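Local coordinates for putative hydrogenase expression/formation protein hupG (Rhodopseudomonas palustris, PDB 2QSI) that probably assists the expression or maturation of a hydrogenase, as a thioredoxin-like member of the HupG/HyaE family, at residues A[32-41]-A[66-74]. Sequence-based numbering, arbitrary orientation.
Sequences SGKIVVLFFR and GRLVAAEVA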
loop_
_atom_site.group_PDB
_atom_site.type_symbol
_atom_site.label_atom_id
_atom_site.label_comp_id
_atom_site.label_asym_id
_atom_site.label_seq_id
_atom_site.Cartn_x
_atom_site.Cartn_y
_atom_site.Cartn_z
ATOM N N SER A 32 -2.484 -9.665 3.916
ATOM C CA SER A 32 -3.891 -10.086 3.874
ATOM C C SER A 32 -4.331 -10.652 2.518
ATOM O O SER A 32 -5.216 -11.522 2.456
ATOM C CB SER A 32 -4.791 -8.885 4.194
ATOM O OG SER A 32 -4.525 -7.824 3.286
ATOM N N GLY A 33 -3.755 -10.119 1.439
ATOM C CA GLY A 33 -4.201 -10.430 0.089
ATOM C C GLY A 33 -5.621 -9.966 -0.214
ATOM O O GLY A 33 -6.251 -10.421 -1.179
ATOM N N LYS A 34 -6.116 -9.048 0.604
ATOM C CA LYS A 34 -7.475 -8.573 0.506
ATOM C C LYS A 34 -7.425 -7.118 0.860
ATOM O O LYS A 34 -6.439 -6.665 1.437
ATOM C CB LYS A 34 -8.362 -9.311 1.482
ATOM C CG LYS A 34 -8.596 -10.816 1.113
ATOM C CD LYS A 34 -9.774 -11.415 1.829
ATOM C CE LYS A 34 -9.909 -12.932 1.556
ATOM N NZ LYS A 34 -10.936 -13.499 2.479
ATOM N N ILE A 35 -8.488 -6.405 0.557
ATOM C CA ILE A 35 -8.654 -5.021 1.036
ATOM C C ILE A 35 -9.019 -5.134 2.520
ATOM O O ILE A 35 -9.847 -5.973 2.912
ATOM C CB ILE A 35 -9.767 -4.281 0.241
ATOM C CG1 ILE A 35 -9.378 -4.027 -1.246
ATOM C CG2 ILE A 35 -10.170 -2.973 0.896
ATOM C CD1 ILE A 35 -8.014 -3.551 -1.423
ATOM N N VAL A 36 -8.363 -4.315 3.329
ATOM C CA VAL A 36 -8.546 -4.309 4.748
ATOM C C VAL A 36 -9.514 -3.233 5.219
ATOM O O VAL A 36 -9.439 -2.081 4.824
ATOM C CB VAL A 36 -7.170 -4.161 5.444
ATOM C CG1 VAL A 36 -7.356 -4.066 6.981
ATOM C CG2 VAL A 36 -6.262 -5.385 5.017
ATOM N N VAL A 37 -10.425 -3.632 6.094
ATOM C CA VAL A 37 -11.316 -2.698 6.749
ATOM C C VAL A 37 -10.854 -2.570 8.215
ATOM O O VAL A 37 -10.962 -3.531 9.015
ATOM C CB VAL A 37 -12.760 -3.157 6.669
ATOM C CG1 VAL A 37 -13.703 -2.094 7.288
ATOM C CG2 VAL A 37 -13.158 -3.420 5.201
ATOM N N LEU A 38 -10.326 -1.401 8.558
ATOM C CA LEU A 38 -9.900 -1.137 9.918
ATOM C C LEU A 38 -11.016 -0.418 10.618
ATOM O O LEU A 38 -11.492 0.609 10.127
ATOM C CB LEU A 38 -8.663 -0.247 9.974
ATOM C CG LEU A 38 -7.373 -0.788 9.377
ATOM C CD1 LEU A 38 -6.283 0.311 9.476
ATOM C CD2 LEU A 38 -7.010 -2.117 10.002
ATOM N N PHE A 39 -11.408 -0.986 11.756
ATOM C CA PHE A 39 -12.481 -0.499 12.615
ATOM C C PHE A 39 -11.898 0.276 13.784
ATOM O O PHE A 39 -11.231 -0.296 14.651
ATOM C CB PHE A 39 -13.310 -1.690 13.119
ATOM C CG PHE A 39 -14.334 -1.343 14.146
ATOM C CD1 PHE A 39 -15.077 -0.188 14.069
ATOM C CD2 PHE A 39 -14.613 -2.254 15.170
ATOM C CE1 PHE A 39 -16.069 0.081 15.053
ATOM C CE2 PHE A 39 -15.550 -1.997 16.103
ATOM C CZ PHE A 39 -16.283 -0.817 16.049
ATOM N N PHE A 40 -12.183 1.585 13.779
ATOM C CA PHE A 40 -11.911 2.486 14.918
ATOM C C PHE A 40 -13.182 2.643 15.736
ATOM O O PHE A 40 -14.203 3.208 15.271
ATOM C CB PHE A 40 -11.439 3.838 14.405
ATOM C CG PHE A 40 -10.108 3.777 13.686
ATOM C CD1 PHE A 40 -8.917 4.078 14.364
ATOM C CD2 PHE A 40 -10.020 3.385 12.343
ATOM C CE1 PHE A 40 -7.687 4.056 13.696
ATOM C CE2 PHE A 40 -8.789 3.289 11.701
ATOM C CZ PHE A 40 -7.622 3.607 12.384
ATOM N N ARG A 41 -13.124 2.078 16.935
ATOM C CA ARG A 41 -14.280 1.946 17.801
ATOM C C ARG A 41 -14.433 3.158 18.699
ATOM O O ARG A 41 -15.304 3.991 18.476
ATOM C CB ARG A 41 -14.177 0.641 18.639
ATOM C CG ARG A 41 -15.373 0.445 19.569
ATOM C CD ARG A 41 -15.138 -0.645 20.601
ATOM N NE ARG A 41 -15.110 -2.006 20.050
ATOM C CZ ARG A 41 -16.164 -2.813 19.883
ATOM N NH1 ARG A 41 -17.388 -2.439 20.240
ATOM N NH2 ARG A 41 -15.950 -4.025 19.398
ATOM N N GLY A 66 -14.695 -12.566 -0.480
ATOM C CA GLY A 66 -13.334 -12.793 -0.929
ATOM C C GLY A 66 -12.538 -11.508 -1.045
ATOM O O GLY A 66 -11.332 -11.533 -1.285
ATOM N N ARG A 67 -13.219 -10.380 -0.871
ATOM C CA ARG A 67 -12.626 -9.063 -1.174
ATOM C C ARG A 67 -12.046 -8.351 0.041
ATOM O O ARG A 67 -11.114 -7.580 -0.115
ATOM C CB ARG A 67 -13.647 -8.139 -1.843
ATOM C CG ARG A 67 -14.163 -8.585 -3.231
ATOM C CD ARG A 67 -13.074 -8.726 -4.292
ATOM N NE ARG A 67 -12.305 -7.504 -4.646
ATOM C CZ ARG A 67 -12.709 -6.543 -5.497
ATOM N NH1 ARG A 67 -13.907 -6.583 -6.093
ATOM N NH2 ARG A 67 -11.893 -5.530 -5.771
ATOM N N LEU A 68 -12.554 -8.673 1.227
ATOM C CA LEU A 68 -12.301 -7.864 2.433
ATOM C C LEU A 68 -11.914 -8.720 3.626
ATOM O O LEU A 68 -12.303 -9.906 3.725
ATOM C CB LEU A 68 -13.571 -7.098 2.805
ATOM C CG LEU A 68 -14.163 -6.197 1.744
ATOM C CD1 LEU A 68 -15.520 -5.644 2.236
ATOM C CD2 LEU A 68 -13.151 -5.100 1.368
ATOM N N VAL A 69 -11.206 -8.088 4.554
ATOM C CA VAL A 69 -10.884 -8.668 5.840
ATOM C C VAL A 69 -10.890 -7.542 6.853
ATOM O O VAL A 69 -10.577 -6.398 6.508
ATOM C CB VAL A 69 -9.539 -9.373 5.840
ATOM C CG1 VAL A 69 -8.426 -8.395 5.633
ATOM C CG2 VAL A 69 -9.343 -10.115 7.162
ATOM N N ALA A 70 -11.330 -7.834 8.073
ATOM C CA ALA A 70 -11.497 -6.777 9.074
ATOM C C ALA A 70 -10.533 -6.945 10.228
ATOM O O ALA A 70 -10.130 -8.058 10.581
ATOM C CB ALA A 70 -12.959 -6.738 9.614
ATOM N N ALA A 71 -10.174 -5.835 10.823
ATOM C CA ALA A 71 -9.472 -5.793 12.092
ATOM C C ALA A 71 -9.917 -4.554 12.867
ATOM O O ALA A 71 -10.103 -3.477 12.301
ATOM C CB ALA A 71 -7.965 -5.740 11.908
ATOM N N GLU A 72 -10.030 -4.724 14.180
ATOM C CA GLU A 72 -10.327 -3.631 15.106
ATOM C C GLU A 72 -9.003 -3.062 15.586
ATOM O O GLU A 72 -8.061 -3.810 15.843
ATOM C CB GLU A 72 -11.146 -4.123 16.297
ATOM C CG GLU A 72 -11.472 -3.012 17.285
ATOM C CD GLU A 72 -12.470 -3.388 18.339
ATOM O OE1 GLU A 72 -13.328 -4.283 18.096
ATOM O OE2 GLU A 72 -12.431 -2.744 19.416
ATOM N N VAL A 73 -8.941 -1.744 15.673
ATOM C CA VAL A 73 -7.775 -1.030 16.152
ATOM C C VAL A 73 -7.771 -0.993 17.684
ATOM O O VAL A 73 -8.746 -0.561 18.316
ATOM C CB VAL A 73 -7.721 0.396 15.537
ATOM C CG1 VAL A 73 -6.529 1.183 16.033
ATOM C CG2 VAL A 73 -7.652 0.292 13.982
ATOM N N ALA A 74 -6.677 -1.470 18.268
ATOM C CA ALA A 74 -6.455 -1.386 19.735
ATOM C C ALA A 74 -6.557 0.086 20.227
ATOM O O ALA A 74 -6.194 1.044 19.520
ATOM C CB ALA A 74 -5.084 -2.043 20.113
HETATM O O HOH W 1 -8.788 -10.048 -2.818
HETATM O O HOH W 2 -12.087 -12.055 5.215
HETATM O O HOH W 3 -13.087 -11.833 2.028
HETATM O O HOH W 4 -10.583 1.435 17.938
#
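The carbonyl oxygen of Leu68 takes a proton from each of two waters, one of them 2.6 Å from Leu68 O, and both waters also meet NZ of Lys34, one at 2.8 Å from NZ and the other through a longer, weak bond. Lys34 stretches past the carbonyls of Gly66 and Leu68, its CD 3.5 Å from Leu68 O. At this start of the pair CD2 of Leu68 packs 3.7 Å from CB of Ile35.

At the far end Arg41 grips the carboxylate of Glu72 through two nitrogens in a side-on salt bridge: NE of Arg41 lies 2.9 Å from OE2 of Glu72, and NH2 reaches OE1. The two flat groups are turned 47° against each other, and NE meets OE2 from above the carboxylate plane. Glu72 gets there with an extended chain, CG anti to its backbone N (chi1 180°), running alongside the Phe39 ring; CE2 of that ring lies over one face of the guanidinium, offset toward its rim.

Just beyond, a water links Arg41 N to Val73 O. On the opposite face of the sheet CG2 of Val73 sits over the centre of the Phe40 ring, 3.7 Å from its centroid, a CH-pi contact.

Between these ends, strands 35-40 and 68-73 run parallel, bound by six backbone hydrogen bonds from Ile35 N to Arg67 O through to Val73 N to Phe39 O; Val37 N to Val69 O, at 2.8 Å, is nearly straight.

Helix 50-62 packs on Phe39, while Phe28 lies against Val36, Val69 and Ala71 on the other face. With helix 50-62 as the crossover, the strands form a beta-alpha-beta unit at the centre of a thioredoxin-like fold.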